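Local coordinates for protein lovastatin nonaketide synthase, polyketide synthase component (Aspergillus terreus, PDB 7CPX) that builds the polyketide core of lovastatin, dihydromonacolin L, as an iterative multidomain synthase working with the partner protein LovC, at residues A[383-395]-A[409-421]. The protein carries 2 engineered substitutions. Numbering follows the deposited sequence.
Sequences AVRHGVIPPNLLF and LRIPTEATQWPAL
Two N-H groups of Asn-392 grip the carbonyl O of Pro-412: the backbone N at 2.7 Å and the side-chain ND2 at 3.2 Å. The oxygen lies in the amide plane, straight ahead of the ND2 N-H (179°), while OD1 has weak hydrogen bonds to Ser-360 and Thr-363. With CG beside the backbone N (chi1 -61°), the side chain turns ND2 back to the acceptor that the backbone N-H already holds. This two-donor grip lies in the thiolase-fold ketosynthase domain, the Asn-392 side chain about 10 Å from that of His-320, a predicted active-site residue. There strand 388-389, just after helix 369-386, pairs antiparallel with strand 416-417. The hydrogen-bonded pair exchanges both backbone bonds, Ile-389 N to Thr-416 O at 2.6 Å and Thr-416 N to Ile-389 O at 3.1 Å; Gly-387, with positive phi, gives its O to Trp-418 N at 2.9 Å.

Ile-389 joins the apolar contacts around the strand pair: CG1 meets Trp-418 CE3, CD1 lies over one face of the indole, and CG2, anti to the backbone N, meets Pro-412 CG at 3.6 Å. Ala-383 CB sits at the indole's edge, and NE1 bonds to Gln-315. Phe-316 and Phe-357 of the large mixed sheet also touch Ile-389. Beyond Asn-392, Ile-411 CD1 makes a CH-pi contact over one face of Phe-395, 3.8 Å from the ring centroid, while Thr-413 CG2 meets its edge at CD2.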
# COMPACT_ATOMS: atom_id res chain seq x y z
N ALA A 383 -43.51 -28.53 13.91
CA ALA A 383 -44.34 -28.46 15.10
C ALA A 383 -45.75 -28.94 14.80
O ALA A 383 -46.24 -29.91 15.39
CB ALA A 383 -44.37 -27.02 15.62
N VAL A 384 -46.42 -28.28 13.84
CA VAL A 384 -47.82 -28.60 13.60
C VAL A 384 -47.96 -30.04 13.14
O VAL A 384 -49.00 -30.68 13.37
CB VAL A 384 -48.44 -27.61 12.60
CG1 VAL A 384 -48.32 -28.12 11.18
CG2 VAL A 384 -49.89 -27.33 12.94
N ARG A 385 -46.94 -30.59 12.48
CA ARG A 385 -47.01 -31.97 12.04
C ARG A 385 -46.79 -32.94 13.20
O ARG A 385 -47.37 -34.03 13.21
CB ARG A 385 -45.98 -32.23 10.94
CG ARG A 385 -45.90 -33.68 10.50
CD ARG A 385 -45.34 -33.81 9.09
NE ARG A 385 -44.01 -33.24 8.97
CZ ARG A 385 -42.88 -33.94 8.87
NH1 ARG A 385 -42.89 -35.26 8.86
NH2 ARG A 385 -41.72 -33.30 8.78
N HIS A 386 -45.97 -32.55 14.17
CA HIS A 386 -45.64 -33.42 15.30
C HIS A 386 -46.40 -33.06 16.57
O HIS A 386 -46.18 -33.70 17.60
CB HIS A 386 -44.13 -33.37 15.56
CG HIS A 386 -43.30 -33.71 14.37
ND1 HIS A 386 -43.35 -34.95 13.76
CD2 HIS A 386 -42.40 -32.98 13.66
CE1 HIS A 386 -42.52 -34.96 12.73
NE2 HIS A 386 -41.93 -33.78 12.65
N GLY A 387 -47.27 -32.06 16.52
CA GLY A 387 -48.04 -31.69 17.69
C GLY A 387 -47.22 -31.24 18.86
O GLY A 387 -47.69 -31.31 20.00
N VAL A 388 -46.00 -30.77 18.62
CA VAL A 388 -45.11 -30.29 19.68
C VAL A 388 -44.80 -28.83 19.41
O VAL A 388 -44.40 -28.46 18.30
CB VAL A 388 -43.81 -31.11 19.73
CG1 VAL A 388 -42.85 -30.53 20.76
CG2 VAL A 388 -44.12 -32.57 20.05
N ILE A 389 -45.00 -27.99 20.43
CA ILE A 389 -44.65 -26.58 20.33
C ILE A 389 -43.19 -26.43 20.73
O ILE A 389 -42.86 -26.52 21.92
CB ILE A 389 -45.57 -25.72 21.22
CG1 ILE A 389 -46.98 -25.68 20.61
CG2 ILE A 389 -45.00 -24.31 21.36
CD1 ILE A 389 -47.97 -24.84 21.38
N PRO A 390 -42.28 -26.21 19.78
CA PRO A 390 -40.87 -26.15 20.13
C PRO A 390 -40.59 -24.97 21.04
O PRO A 390 -41.26 -23.93 20.96
CB PRO A 390 -40.17 -25.99 18.77
CG PRO A 390 -41.21 -25.42 17.88
CD PRO A 390 -42.50 -26.00 18.33
N PRO A 391 -39.60 -25.10 21.92
CA PRO A 391 -39.28 -24.01 22.85
C PRO A 391 -38.40 -22.96 22.20
O PRO A 391 -38.05 -23.04 21.02
CB PRO A 391 -38.55 -24.73 23.98
CG PRO A 391 -37.87 -25.86 23.29
CD PRO A 391 -38.78 -26.29 22.18
N ASN A 392 -38.05 -21.95 22.99
CA ASN A 392 -37.12 -20.90 22.59
C ASN A 392 -35.92 -20.95 23.51
O ASN A 392 -36.06 -20.89 24.73
CB ASN A 392 -37.79 -19.52 22.65
CG ASN A 392 -38.97 -19.42 21.71
OD1 ASN A 392 -38.91 -18.73 20.69
ND2 ASN A 392 -40.05 -20.11 22.05
N LEU A 393 -34.73 -21.06 22.91
CA LEU A 393 -33.53 -21.30 23.71
C LEU A 393 -33.21 -20.10 24.60
O LEU A 393 -32.82 -20.28 25.76
CB LEU A 393 -32.35 -21.61 22.78
CG LEU A 393 -31.02 -21.93 23.46
CD1 LEU A 393 -31.16 -23.12 24.40
CD2 LEU A 393 -29.95 -22.19 22.42
N LEU A 394 -33.36 -18.89 24.09
CA LEU A 394 -33.00 -17.67 24.82
C LEU A 394 -34.27 -16.93 25.22
O LEU A 394 -34.76 -16.06 24.49
CB LEU A 394 -32.08 -16.78 23.98
CG LEU A 394 -30.67 -17.28 23.67
CD1 LEU A 394 -30.03 -17.93 24.89
CD2 LEU A 394 -30.68 -18.24 22.49
N PHE A 395 -34.80 -17.27 26.39
CA PHE A 395 -35.89 -16.51 27.00
C PHE A 395 -35.83 -16.76 28.50
O PHE A 395 -36.28 -17.81 28.97
CB PHE A 395 -37.24 -16.89 26.41
CG PHE A 395 -38.40 -16.17 27.05
CD1 PHE A 395 -38.64 -14.84 26.74
CD2 PHE A 395 -39.23 -16.81 27.94
CE1 PHE A 395 -39.70 -14.17 27.32
CE2 PHE A 395 -40.29 -16.15 28.52
CZ PHE A 395 -40.53 -14.83 28.21
N LEU A 409 -50.06 -14.18 25.84
CA LEU A 409 -49.02 -14.87 25.10
C LEU A 409 -48.06 -15.56 26.06
O LEU A 409 -47.86 -15.11 27.19
CB LEU A 409 -48.24 -13.90 24.21
CG LEU A 409 -49.10 -12.98 23.34
CD1 LEU A 409 -48.23 -12.02 22.56
CD2 LEU A 409 -49.98 -13.79 22.41
N ARG A 410 -47.47 -16.66 25.60
CA ARG A 410 -46.51 -17.41 26.40
C ARG A 410 -45.44 -17.96 25.49
O ARG A 410 -45.73 -18.74 24.58
CB ARG A 410 -47.21 -18.55 27.16
CG ARG A 410 -46.26 -19.45 27.93
CD ARG A 410 -47.02 -20.51 28.70
NE ARG A 410 -47.93 -19.93 29.68
CZ ARG A 410 -48.79 -20.62 30.41
NH1 ARG A 410 -48.90 -21.94 30.29
NH2 ARG A 410 -49.57 -19.98 31.28
N ILE A 411 -44.19 -17.56 25.73
CA ILE A 411 -43.05 -18.08 24.98
C ILE A 411 -42.66 -19.42 25.58
O ILE A 411 -42.33 -19.48 26.78
CB ILE A 411 -41.87 -17.10 25.01
CG1 ILE A 411 -42.18 -15.89 24.13
CG2 ILE A 411 -40.60 -17.79 24.54
CD1 ILE A 411 -41.27 -14.71 24.35
N PRO A 412 -42.69 -20.51 24.81
CA PRO A 412 -42.38 -21.83 25.39
C PRO A 412 -40.89 -21.97 25.68
O PRO A 412 -40.06 -21.83 24.79
CB PRO A 412 -42.84 -22.81 24.30
CG PRO A 412 -42.70 -22.04 23.04
CD PRO A 412 -43.05 -20.62 23.39
N THR A 413 -40.57 -22.25 26.94
CA THR A 413 -39.21 -22.58 27.34
C THR A 413 -38.96 -24.09 27.33
O THR A 413 -37.83 -24.51 27.61
CB THR A 413 -38.91 -22.02 28.73
OG1 THR A 413 -39.85 -22.56 29.67
CG2 THR A 413 -39.01 -20.50 28.73
N GLU A 414 -39.97 -24.89 27.03
CA GLU A 414 -39.86 -26.34 26.99
C GLU A 414 -40.66 -26.87 25.82
O GLU A 414 -41.56 -26.19 25.31
CB GLU A 414 -40.34 -26.97 28.30
CG GLU A 414 -39.70 -26.41 29.55
CD GLU A 414 -40.25 -27.02 30.82
OE1 GLU A 414 -41.15 -27.88 30.72
OE2 GLU A 414 -39.79 -26.64 31.92
N ALA A 415 -40.34 -28.08 25.40
CA ALA A 415 -41.07 -28.73 24.32
C ALA A 415 -42.47 -29.06 24.82
O ALA A 415 -42.67 -30.07 25.51
CB ALA A 415 -40.34 -29.97 23.84
N THR A 416 -43.43 -28.21 24.49
CA THR A 416 -44.78 -28.30 25.03
C THR A 416 -45.70 -29.00 24.05
O THR A 416 -45.68 -28.72 22.85
CB THR A 416 -45.32 -26.90 25.34
OG1 THR A 416 -44.40 -26.20 26.19
CG2 THR A 416 -46.67 -26.99 26.03
N GLN A 417 -46.51 -29.92 24.57
CA GLN A 417 -47.51 -30.59 23.76
C GLN A 417 -48.54 -29.58 23.27
O GLN A 417 -48.82 -28.58 23.93
CB GLN A 417 -48.19 -31.70 24.55
CG GLN A 417 -49.19 -32.51 23.74
CD GLN A 417 -49.76 -33.67 24.53
OE1 GLN A 417 -49.41 -33.88 25.69
NE2 GLN A 417 -50.65 -34.43 23.89
N TRP A 418 -49.11 -29.86 22.10
CA TRP A 418 -50.02 -28.91 21.49
C TRP A 418 -51.25 -28.72 22.38
O TRP A 418 -51.75 -29.69 22.96
CB TRP A 418 -50.44 -29.38 20.10
CG TRP A 418 -50.75 -28.26 19.17
CD1 TRP A 418 -51.97 -27.69 18.95
CD2 TRP A 418 -49.83 -27.56 18.33
NE1 TRP A 418 -51.86 -26.68 18.02
CE2 TRP A 418 -50.55 -26.58 17.63
CE3 TRP A 418 -48.45 -27.67 18.11
CZ2 TRP A 418 -49.95 -25.72 16.72
CZ3 TRP A 418 -47.86 -26.81 17.20
CH2 TRP A 418 -48.61 -25.85 16.52
N PRO A 419 -51.77 -27.50 22.50
CA PRO A 419 -52.98 -27.29 23.30
C PRO A 419 -54.15 -28.08 22.75
O PRO A 419 -54.25 -28.35 21.55
CB PRO A 419 -53.22 -25.78 23.20
CG PRO A 419 -51.89 -25.21 22.90
CD PRO A 419 -51.19 -26.22 22.05
N ALA A 420 -55.06 -28.45 23.66
CA ALA A 420 -56.24 -29.21 23.27
C ALA A 420 -57.03 -28.44 22.22
O ALA A 420 -57.16 -27.21 22.28
CB ALA A 420 -57.11 -29.49 24.49
N LEU A 421 -57.57 -29.17 21.25
CA LEU A 421 -58.30 -28.58 20.13
C LEU A 421 -59.69 -29.18 20.03
O LEU A 421 -59.92 -30.32 20.46
CB LEU A 421 -57.56 -28.81 18.81
CG LEU A 421 -56.08 -28.42 18.79
CD1 LEU A 421 -55.47 -28.76 17.44
CD2 LEU A 421 -55.92 -26.95 19.08